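PDB 2DUR: vesicular integral-membrane protein VIP36 from Canis lupus familiaris, which serves as an intracellular lectin of the early secretory pathway and takes part in transporting and sorting glycoproteins that carry high-mannose glycans. Local coordinates for residues Cys59-Trp64 / Met223-Leu228; Pro127-Met132 / Asn190-Thr195. All coordinates share one frame; numbering follows the deposited sequence.

How the contacts relate
Contacts 1 and 2 both use the larger antiparallel sheet of the lectin beta-sandwich, but in different directions. Contact 1 lies within that sheet, where the loop leading into strand 64-73 meets the end of strand 217-227; it is partly buried and combines backbone bonding with leucine packing. Contact 2 is buried and runs between sheets, from strand 128-135 of the seven-stranded, calcium-bearing sheet to strand 189-198 of the larger one. It is built from apolar side chains, isoleucine, valine and a half-cystine, without a hydrogen bond between the strands, and a disulfide reinforces the join. Their centres are about 19 Å apart, and the segments of contact 2 fall between those of contact 1 in sequence.

Contact 1: residues Cys59-Trp64 / Met223-Leu228; sequences CFLKDW and MKLFQL
Trp64 and Gln227 face each other as an antiparallel, non-hydrogen-bonded pair, their CA atoms 4.7 Å apart, just where the chain of 59-64 stops being loop and enters strand 64-73. On one side of this pair Leu228 N donates to Asp63 O over 2.9 Å. Phe226 O adds a CA-H...O contact with Trp64 CA at 3.3 Å.

Leu61 reaches from the loop to the strand with both methyls. Its CD1 meets Leu225 CD1 tip to tip at 3.5 Å, closer than usual for two methyls. The Leu61 and Gln227 side chains cross at about a right angle, Leu61 CD2 lying 3.7 Å from Gln227 CD. Gln227 has its CG anti to the backbone N (chi1 -179°) and stays extended beyond it, a straight chain that carries both its aliphatic stem and its amide past this methyl. Leu225 CD2 approaches Trp64 obliquely, 4.0 Å from both Trp64 CB and CE3. Beside the backbone bond, Leu228 CB packs against Asp63 CB at 3.8 Å, while the Asp63 carboxylate is held by His232 and Ser172.

The Trp64 indole has Leu61 O at its edge, in plane, and extends to the opposite sheet, where it meets Phe205 edge-to-face and also Tyr89. The arrangement is that of neighbouring antiparallel strands in the legume-lectin beta-sandwich: 64-73 pairs with 217-227 as its inward side chains join the core between the sheets.

Contact 2: residues Pro127-Met132 / Asn190-Thr195; sequences PYISVM and NCIDIT
Ile192 O accepts a hydrogen bond from Asn190 ND2 at 3.0 Å, clasping the backbone at the corner where the chain turns into strand 192-194 and Ile192 aims its side chain at Val131. The ND2 sits well above the carbonyl plane. Cys191 and Ile192 both face Val178 here, a classic beta bulge in the larger sheet of the L-type lectin sandwich.

The opposing strand, 128-132, belongs to the other sheet. The two strand axes pass 9.0 Å apart at only 23° from parallel, a spacing filled by side chains, with Ile192 CD1 reaching the backbone of Ile129 and Ser130 as well. Ile129 and Val131 point from one sheet toward the other, and Cys191, Ile192 and Ile194 point back at them. The Cys191 sulfur is anti to its own N (chi1 174°), which brings SG to 4.0 Å from Ile129 CB; the same sulfur closes a disulfide with Cys154 on strand 152-155, stitching the two sheets together.

Ser130, between the two inward residues, turns the other way, toward the calcium side of its sheet, its side chain about 6 Å from that of the calcium ligand Asp114. At the centre of the interface, Val131 and Ile192 meet tip to tip, with Val131 CG1 3.7 Å from Ile192 CD1.

Contact 1: residues Cys59-Trp64 / Met223-Leu228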
loop_
_atom_site.group_PDB
_atom_site.type_symbol
_atom_site.label_atom_id
_atom_site.label_comp_id
_atom_site.label_asym_id
_atom_site.label_seq_id
_atom_site.Cartn_x
_atom_site.Cartn_y
_atom_site.Cartn_z
ATOM N N CYS A 59 -14.023 -3.672 -1.392
ATOM C CA CYS A 59 -14.429 -2.287 -1.179
ATOM C C CYS A 59 -15.257 -1.770 -2.353
ATOM O O CYS A 59 -14.763 -1.747 -3.491
ATOM C CB CYS A 59 -13.197 -1.389 -1.020
ATOM S SG CYS A 59 -13.641 0.342 -0.689
ATOM N N PHE A 60 -16.487 -1.323 -2.078
ATOM C CA PHE A 60 -17.346 -0.776 -3.141
ATOM C C PHE A 60 -17.487 0.747 -3.068
ATOM O O PHE A 60 -18.305 1.324 -3.787
ATOM C CB PHE A 60 -18.709 -1.488 -3.195
ATOM C CG PHE A 60 -18.617 -2.924 -3.621
ATOM C CD1 PHE A 60 -18.490 -3.941 -2.666
ATOM C CD2 PHE A 60 -18.633 -3.266 -4.966
ATOM C CE1 PHE A 60 -18.389 -5.263 -3.042
ATOM C CE2 PHE A 60 -18.542 -4.622 -5.361
ATOM C CZ PHE A 60 -18.418 -5.612 -4.380
ATOM N N LEU A 61 -16.674 1.388 -2.235
ATOM C CA LEU A 61 -16.617 2.858 -2.180
ATOM C C LEU A 61 -15.955 3.413 -3.438
ATOM O O LEU A 61 -14.883 2.962 -3.815
ATOM C CB LEU A 61 -15.819 3.339 -0.974
ATOM C CG LEU A 61 -16.333 2.937 0.418
ATOM C CD1 LEU A 61 -15.409 3.480 1.450
ATOM C CD2 LEU A 61 -17.752 3.443 0.649
ATOM N N LYS A 62 -16.588 4.406 -4.073
ATOM C CA LYS A 62 -15.964 5.081 -5.207
ATOM C C LYS A 62 -14.937 6.118 -4.777
ATOM O O LYS A 62 -13.971 6.392 -5.495
ATOM C CB LYS A 62 -17.026 5.763 -6.070
ATOM C CG LYS A 62 -18.044 4.827 -6.682
ATOM C CD LYS A 62 -19.110 5.667 -7.392
ATOM C CE LYS A 62 -20.225 4.814 -7.942
ATOM N NZ LYS A 62 -21.048 4.207 -6.864
ATOM N N ASP A 63 -15.134 6.717 -3.611
ATOM C CA ASP A 63 -14.262 7.789 -3.147
ATOM C C ASP A 63 -13.798 7.494 -1.731
ATOM O O ASP A 63 -14.617 7.405 -0.801
ATOM C CB ASP A 63 -14.994 9.141 -3.190
ATOM C CG ASP A 63 -15.715 9.347 -4.496
ATOM O OD1 ASP A 63 -15.082 9.830 -5.445
ATOM O OD2 ASP A 63 -16.916 8.997 -4.565
ATOM N N TRP A 64 -12.487 7.322 -1.567
ATOM C CA TRP A 64 -11.968 6.865 -0.284
ATOM C C TRP A 64 -10.597 7.414 0.039
ATOM O O TRP A 64 -9.872 7.922 -0.838
ATOM C CB TRP A 64 -11.970 5.335 -0.217
ATOM C CG TRP A 64 -11.355 4.631 -1.409
ATOM C CD1 TRP A 64 -12.019 4.078 -2.455
ATOM C CD2 TRP A 64 -9.956 4.406 -1.653
ATOM N NE1 TRP A 64 -11.138 3.506 -3.339
ATOM C CE2 TRP A 64 -9.862 3.686 -2.871
ATOM C CE3 TRP A 64 -8.784 4.717 -0.957
ATOM C CZ2 TRP A 64 -8.627 3.290 -3.419
ATOM C CZ3 TRP A 64 -7.541 4.340 -1.506
ATOM C CH2 TRP A 64 -7.484 3.622 -2.718
ATOM N N MET A 223 -4.614 0.538 9.738
ATOM C CA MET A 223 -5.079 0.994 8.431
ATOM C C MET A 223 -6.502 1.470 8.656
ATOM O O MET A 223 -7.342 0.720 9.140
ATOM C CB MET A 223 -5.046 -0.171 7.449
ATOM C CG MET A 223 -3.605 -0.631 7.202
ATOM S SD MET A 223 -3.484 -1.955 6.001
ATOM C CE MET A 223 -3.971 -1.146 4.483
ATOM N N LYS A 224 -6.763 2.735 8.345
ATOM C CA LYS A 224 -8.069 3.318 8.629
ATOM C C LYS A 224 -8.604 3.873 7.337
ATOM O O LYS A 224 -7.976 4.759 6.742
ATOM C CB LYS A 224 -7.946 4.414 9.694
ATOM C CG LYS A 224 -7.574 3.861 11.069
ATOM C CD LYS A 224 -7.288 4.996 12.054
ATOM C CE LYS A 224 -6.852 4.464 13.414
ATOM N NZ LYS A 224 -6.774 5.591 14.407
ATOM N N LEU A 225 -9.713 3.308 6.892
ATOM C CA LEU A 225 -10.278 3.666 5.597
ATOM C C LEU A 225 -11.480 4.561 5.815
ATOM O O LEU A 225 -12.432 4.166 6.511
ATOM C CB LEU A 225 -10.669 2.400 4.830
ATOM C CG LEU A 225 -11.050 2.524 3.352
ATOM C CD1 LEU A 225 -12.418 3.128 3.174
ATOM C CD2 LEU A 225 -10.008 3.293 2.554
ATOM N N PHE A 226 -11.458 5.731 5.171
ATOM C CA PHE A 226 -12.554 6.702 5.287
ATOM C C PHE A 226 -13.307 6.845 3.980
ATOM O O PHE A 226 -12.689 6.917 2.918
ATOM C CB PHE A 226 -11.991 8.054 5.706
ATOM C CG PHE A 226 -11.309 8.022 7.040
ATOM C CD1 PHE A 226 -9.929 7.864 7.129
ATOM C CD2 PHE A 226 -12.053 8.132 8.214
ATOM C CE1 PHE A 226 -9.293 7.825 8.364
ATOM C CE2 PHE A 226 -11.426 8.080 9.450
ATOM C CZ PHE A 226 -10.049 7.934 9.530
ATOM N N GLN A 227 -14.636 6.859 4.058
ATOM C CA GLN A 227 -15.453 7.180 2.913
ATOM C C GLN A 227 -15.455 8.699 2.727
ATOM O O GLN A 227 -15.683 9.452 3.674
ATOM C CB GLN A 227 -16.878 6.679 3.110
ATOM C CG GLN A 227 -17.789 6.970 1.943
ATOM C CD GLN A 227 -19.209 6.480 2.163
ATOM O OE1 GLN A 227 -19.575 6.051 3.265
ATOM N NE2 GLN A 227 -20.013 6.530 1.115
ATOM N N LEU A 228 -15.155 9.138 1.511
ATOM C CA LEU A 228 -15.300 10.537 1.146
ATOM C C LEU A 228 -16.702 10.742 0.576
ATOM O O LEU A 228 -17.170 9.965 -0.257
ATOM C CB LEU A 228 -14.229 10.933 0.119
ATOM C CG LEU A 228 -12.772 10.643 0.504
ATOM C CD1 LEU A 228 -11.811 11.055 -0.609
ATOM C CD2 LEU A 228 -12.416 11.345 1.799
#

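Contact 2: residues Pro127-Met132 / Asn190-Thr195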
loop_
_atom_site.group_PDB
_atom_site.type_symbol
_atom_site.label_atom_id
_atom_site.label_comp_id
_atom_site.label_asym_id
_atom_site.label_seq_id
_atom_site.Cartn_x
_atom_site.Cartn_y
_atom_site.Cartn_z
ATOM N N PRO A 127 14.819 5.965 0.714
ATOM C CA PRO A 127 13.665 5.196 0.229
ATOM C C PRO A 127 12.788 5.956 -0.764
ATOM O O PRO A 127 12.760 7.189 -0.770
ATOM C CB PRO A 127 12.868 4.904 1.493
ATOM C CG PRO A 127 13.909 4.996 2.603
ATOM C CD PRO A 127 14.757 6.142 2.176
ATOM N N TYR A 128 12.070 5.212 -1.595
ATOM C CA TYR A 128 11.327 5.833 -2.692
ATOM C C TYR A 128 9.917 5.242 -2.702
ATOM O O TYR A 128 9.743 4.007 -2.734
ATOM C CB TYR A 128 12.064 5.604 -4.046
ATOM C CG TYR A 128 11.530 6.464 -5.166
ATOM C CD1 TYR A 128 11.984 7.771 -5.350
ATOM C CD2 TYR A 128 10.538 5.982 -6.030
ATOM C CE1 TYR A 128 11.480 8.556 -6.367
ATOM C CE2 TYR A 128 10.021 6.778 -7.050
ATOM C CZ TYR A 128 10.499 8.060 -7.211
ATOM O OH TYR A 128 9.997 8.868 -8.210
ATOM N N ILE A 129 8.928 6.125 -2.662
ATOM C CA ILE A 129 7.531 5.719 -2.656
ATOM C C ILE A 129 6.997 5.965 -4.054
ATOM O O ILE A 129 7.124 7.056 -4.588
ATOM C CB ILE A 129 6.681 6.578 -1.657
ATOM C CG1 ILE A 129 7.174 6.339 -0.220
ATOM C CG2 ILE A 129 5.189 6.263 -1.781
ATOM C CD1 ILE A 129 6.417 7.178 0.819
ATOM N N SER A 130 6.383 4.955 -4.653
ATOM C CA SER A 130 5.862 5.126 -6.015
ATOM C C SER A 130 4.524 4.427 -6.176
ATOM O O SER A 130 4.124 3.643 -5.328
ATOM C CB SER A 130 6.884 4.642 -7.053
ATOM O OG SER A 130 7.107 3.242 -6.946
ATOM N N VAL A 131 3.799 4.762 -7.240
ATOM C CA VAL A 131 2.546 4.077 -7.520
ATOM C C VAL A 131 2.644 3.362 -8.883
ATOM O O VAL A 131 3.362 3.812 -9.771
ATOM C CB VAL A 131 1.336 5.030 -7.503
ATOM C CG1 VAL A 131 1.028 5.452 -6.059
ATOM C CG2 VAL A 131 1.582 6.262 -8.420
ATOM N N MET A 132 1.875 2.297 -9.020
ATOM C CA MET A 132 1.810 1.505 -10.247
ATOM C C MET A 132 0.366 1.072 -10.439
ATOM O O MET A 132 -0.288 0.672 -9.482
ATOM C CB MET A 132 2.754 0.292 -10.132
ATOM C CG MET A 132 2.667 -0.659 -11.337
ATOM S SD MET A 132 3.955 -1.906 -11.092
ATOM C CE MET A 132 3.591 -2.967 -12.496
ATOM N N ASN A 190 2.825 16.462 0.536
ATOM C CA ASN A 190 2.547 15.770 -0.710
ATOM C C ASN A 190 3.707 14.895 -1.170
ATOM O O ASN A 190 4.882 15.213 -0.968
ATOM C CB ASN A 190 2.118 16.710 -1.830
ATOM C CG ASN A 190 1.643 15.937 -3.061
ATOM O OD1 ASN A 190 2.256 16.041 -4.130
ATOM N ND2 ASN A 190 0.606 15.092 -2.896
ATOM N N CYS A 191 3.357 13.786 -1.804
ATOM C CA CYS A 191 4.331 12.879 -2.386
ATOM C C CYS A 191 3.982 12.696 -3.871
ATOM O O CYS A 191 4.788 12.994 -4.754
ATOM C CB CYS A 191 4.352 11.555 -1.618
ATOM S SG CYS A 191 5.417 10.301 -2.360
ATOM N N ILE A 192 2.750 12.267 -4.105
ATOM C CA ILE A 192 2.227 11.999 -5.440
ATOM C C ILE A 192 0.859 12.668 -5.540
ATOM O O ILE A 192 0.059 12.626 -4.592
ATOM C CB ILE A 192 2.061 10.476 -5.640
ATOM C CG1 ILE A 192 3.423 9.785 -5.614
ATOM C CG2 ILE A 192 1.224 10.174 -6.914
ATOM C CD1 ILE A 192 3.286 8.275 -5.248
ATOM N N ASP A 193 0.589 13.303 -6.678
ATOM C CA ASP A 193 -0.746 13.820 -6.935
ATOM C C ASP A 193 -0.961 13.801 -8.442
ATOM O O ASP A 193 -0.428 14.639 -9.183
ATOM C CB ASP A 193 -0.894 15.245 -6.370
ATOM C CG ASP A 193 -2.337 15.691 -6.186
ATOM O OD1 ASP A 193 -3.302 14.911 -6.314
ATOM O OD2 ASP A 193 -2.483 16.896 -5.843
ATOM N N ILE A 194 -1.727 12.817 -8.879
ATOM C CA ILE A 194 -1.941 12.600 -10.313
ATOM C C ILE A 194 -3.411 12.386 -10.617
ATOM O O ILE A 194 -4.199 12.063 -9.728
ATOM C CB ILE A 194 -1.126 11.393 -10.845
ATOM C CG1 ILE A 194 -1.536 10.105 -10.142
ATOM C CG2 ILE A 194 0.392 11.651 -10.675
ATOM C CD1 ILE A 194 -0.869 8.839 -10.696
ATOM N N THR A 195 -3.779 12.557 -11.891
ATOM C CA THR A 195 -5.167 12.407 -12.283
ATOM C C THR A 195 -5.232 11.438 -13.473
ATOM O O THR A 195 -4.201 11.035 -14.005
ATOM C CB THR A 195 -5.794 13.765 -12.692
ATOM O OG1 THR A 195 -4.976 14.372 -13.702
ATOM C CG2 THR A 195 -5.892 14.691 -11.450
#